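Local structure of galactitol 1-phosphate 5-dehydrogenase (Escherichia coli, 4A2C) at residues A[161-166]-A[184-189]. The protein oxidises galactitol 1-phosphate to D-tagatose 6-phosphate with NAD(+) as electron acceptor, as a zinc-containing member of the alcohol dehydrogenase family. Numbering follows the deposited sequence.
Sequences NKNVII and GAKSVT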
ATOM      1  N   ASN A 161       0.483  -3.214  20.241  1.00 31.04           N
ATOM      2  CA  ASN A 161      -0.916  -2.861  20.452  1.00 28.50           C
ATOM      3  C   ASN A 161      -1.778  -3.002  19.205  1.00 26.29           C
ATOM      4  O   ASN A 161      -2.925  -2.552  19.181  1.00 24.06           O
ATOM      5  CB  ASN A 161      -1.033  -1.445  21.007  1.00 34.29           C
ATOM      6  CG  ASN A 161      -0.520  -1.334  22.418  1.00 43.31           C
ATOM      7  OD1 ASN A 161      -0.612  -2.283  23.206  1.00 45.15           O
ATOM      8  ND2 ASN A 161       0.021  -0.169  22.757  1.00 47.49           N
ATOM      9  N   LYS A 162      -1.232  -3.618  18.167  1.00 20.08           N
ATOM     10  CA  LYS A 162      -2.002  -3.825  16.947  1.00 16.31           C
ATOM     11  C   LYS A 162      -2.608  -5.219  16.888  1.00 18.95           C
ATOM     12  O   LYS A 162      -2.126  -6.153  17.543  1.00 18.04           O
ATOM     13  CB  LYS A 162      -1.140  -3.560  15.714  1.00 16.32           C
ATOM     14  CG  LYS A 162      -0.617  -2.117  15.652  1.00 20.78           C
ATOM     15  CD  LYS A 162       0.179  -1.855  14.395  1.00 16.58           C
ATOM     16  CE  LYS A 162       0.729  -0.428  14.388  1.00 16.99           C
ATOM     17  NZ  LYS A 162       1.483  -0.134  13.142  1.00 14.34           N
ATOM     18  N   ASN A 163      -3.687  -5.364  16.128  1.00 19.72           N
ATOM     19  CA  ASN A 163      -4.245  -6.691  15.907  1.00 24.30           C
ATOM     20  C   ASN A 163      -3.565  -7.315  14.702  1.00 27.29           C
ATOM     21  O   ASN A 163      -3.955  -7.067  13.553  1.00 25.17           O
ATOM     22  CB  ASN A 163      -5.763  -6.629  15.716  1.00 18.40           C
ATOM     23  CG  ASN A 163      -6.486  -6.306  16.998  1.00 21.33           C
ATOM     24  OD1 ASN A 163      -6.258  -6.946  18.033  1.00 23.30           O
ATOM     25  ND2 ASN A 163      -7.345  -5.287  16.953  1.00 24.85           N
ATOM     26  N   VAL A 164      -2.526  -8.104  14.957  1.00 26.66           N
ATOM     27  CA  VAL A 164      -1.767  -8.647  13.846  1.00 18.69           C
ATOM     28  C   VAL A 164      -2.329  -9.974  13.380  1.00 16.32           C
ATOM     29  O   VAL A 164      -2.761 -10.821  14.176  1.00 21.67           O
ATOM     30  CB  VAL A 164      -0.217  -8.683  14.082  1.00 25.38           C
ATOM     31  CG1 VAL A 164       0.159  -8.113  15.423  1.00 23.74           C
ATOM     32  CG2 VAL A 164       0.351 -10.061  13.852  1.00 20.73           C
ATOM     33  N   ILE A 165      -2.347 -10.122  12.063  1.00 13.47           N
ATOM     34  CA  ILE A 165      -2.869 -11.309  11.411  1.00 17.30           C
ATOM     35  C   ILE A 165      -1.735 -11.818  10.519  1.00 20.98           C
ATOM     36  O   ILE A 165      -1.230 -11.067   9.677  1.00 22.18           O
ATOM     37  CB  ILE A 165      -4.081 -10.936  10.546  1.00 18.54           C
ATOM     38  CG1 ILE A 165      -5.201 -10.378  11.436  1.00 14.62           C
ATOM     39  CG2 ILE A 165      -4.589 -12.147   9.770  1.00 17.71           C
ATOM     40  CD1 ILE A 165      -6.403  -9.826  10.663  1.00 16.40           C
ATOM     41  N   ILE A 166      -1.306 -13.064  10.725  1.00 17.57           N
ATOM     42  CA  ILE A 166      -0.245 -13.639   9.895  1.00 19.91           C
ATOM     43  C   ILE A 166      -0.852 -14.664   8.947  1.00 17.14           C
ATOM     44  O   ILE A 166      -1.535 -15.589   9.371  1.00 24.59           O
ATOM     45  CB  ILE A 166       0.862 -14.318  10.737  1.00 19.57           C
ATOM     46  CG1 ILE A 166       1.341 -13.396  11.861  1.00 26.68           C
ATOM     47  CG2 ILE A 166       2.044 -14.743   9.837  1.00 17.19           C
ATOM     48  CD1 ILE A 166       1.853 -12.033  11.384  1.00 26.07           C
ATOM     49  N   GLY A 184       4.462  -7.357  22.125  1.00 24.09           N
ATOM     50  CA  GLY A 184       3.261  -6.722  22.639  1.00 26.12           C
ATOM     51  C   GLY A 184       2.159  -6.395  21.641  1.00 26.34           C
ATOM     52  O   GLY A 184       1.469  -5.385  21.802  1.00 29.30           O
ATOM     53  N   ALA A 185       1.980  -7.236  20.618  1.00 20.55           N
ATOM     54  CA  ALA A 185       0.793  -7.135  19.751  1.00 17.46           C
ATOM     55  C   ALA A 185      -0.448  -7.251  20.623  1.00 23.73           C
ATOM     56  O   ALA A 185      -0.467  -8.044  21.569  1.00 22.01           O
ATOM     57  CB  ALA A 185       0.807  -8.261  18.720  1.00 17.19           C
ATOM     58  N   LYS A 186      -1.489  -6.484  20.322  1.00 18.90           N
ATOM     59  CA  LYS A 186      -2.718  -6.613  21.085  1.00 23.00           C
ATOM     60  C   LYS A 186      -3.333  -8.000  20.919  1.00 23.08           C
ATOM     61  O   LYS A 186      -3.871  -8.551  21.860  1.00 23.49           O
ATOM     62  CB  LYS A 186      -3.751  -5.555  20.689  1.00 21.86           C
ATOM     63  CG  LYS A 186      -5.032  -5.656  21.535  1.00 29.78           C
ATOM     64  CD  LYS A 186      -6.207  -4.961  20.860  1.00 33.78           C
ATOM     65  CE  LYS A 186      -7.501  -5.154  21.653  1.00 40.46           C
ATOM     66  NZ  LYS A 186      -7.540  -4.317  22.886  1.00 45.64           N
ATOM     67  N   SER A 187      -3.295  -8.539  19.708  1.00 23.83           N
ATOM     68  CA  SER A 187      -3.759  -9.896  19.478  1.00 19.62           C
ATOM     69  C   SER A 187      -2.973 -10.458  18.311  1.00 19.47           C
ATOM     70  O   SER A 187      -2.434  -9.711  17.498  1.00 19.22           O
ATOM     71  CB  SER A 187      -5.244  -9.923  19.145  1.00 21.89           C
ATOM     72  OG  SER A 187      -5.510  -9.188  17.957  1.00 19.72           O
ATOM     73  N   VAL A 188      -2.898 -11.780  18.234  1.00 21.96           N
ATOM     74  CA  VAL A 188      -2.272 -12.433  17.093  1.00 25.01           C
ATOM     75  C   VAL A 188      -3.175 -13.538  16.556  1.00 25.37           C
ATOM     76  O   VAL A 188      -3.619 -14.439  17.291  1.00 19.65           O
ATOM     77  CB  VAL A 188      -0.871 -12.998  17.427  1.00 23.99           C
ATOM     78  CG1 VAL A 188      -0.236 -13.594  16.179  1.00 24.03           C
ATOM     79  CG2 VAL A 188       0.020 -11.893  17.968  1.00 20.79           C
ATOM     80  N   THR A 189      -3.446 -13.440  15.264  1.00 16.24           N
ATOM     81  CA  THR A 189      -4.288 -14.391  14.569  1.00 21.66           C
ATOM     82  C   THR A 189      -3.471 -14.991  13.445  1.00 20.81           C
ATOM     83  O   THR A 189      -2.716 -14.288  12.775  1.00 22.38           O
ATOM     84  CB  THR A 189      -5.495 -13.690  13.953  1.00 22.89           C
ATOM     85  OG1 THR A 189      -6.391 -13.302  14.999  1.00 24.20           O
ATOM     86  CG2 THR A 189      -6.220 -14.618  12.987  1.00 22.54           C
TER
HETATM   87  O   HOH W   1      -5.241 -10.433  15.561  1.00 18.12           O
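Parallel strand pairing joins Asn163–Ile165 to Ser187–Thr189 in the six-stranded sheet of the Rossmann-type, dinucleotide-binding domain; helix 171-182 makes the crossover of this beta-alpha-beta unit. The short strand axes approach to 4.8 Å at 18°. Val164, paired with Val188, bonds to the residues on either side of it: its N donates to Ser187 O (3.0 Å), and its O accepts Thr189 N (2.9 Å) in the carbonyl plane. Ile166 N then reaches Thr189 O nearly end-on, with an N-H...O angle of 167°. At the strand entrance Lys162 O receives two weak bonds, from Lys186 N and Ser187 N, while Asn161 N meets Gly184 O almost straight (2.8 Å). Gly184, at positive phi, is the C' residue of the Schellman motif closing the helix.

On one face Asn163 and Ser187 meet through their side chains. Ser187 OG, placed between its own backbone N and carbonyl carbon (chi1 61°), donates to Asn163 OD1, though their modelled separation is doubtfully short, and Lys186 CD runs alongside the amide. Asn163 ND2 is hydrogen-bonded to Phe229 O, which holds the other end of the amide. A water donates to Ser187 OG and Val164 O and also bonds Thr189 OG1. The other face is apolar: Val164 CG1 lies against Ala185 CB and CG2 faces Val188 CG1, with Ala180 of the helix touching both valines.

The pairing thus sets hydrocarbon against the crossover helix, while the buried polar groups of Asn163, Ser187 and Thr189 find partners in the Asn163–Ser187 pair, the bridging water and Phe229 O.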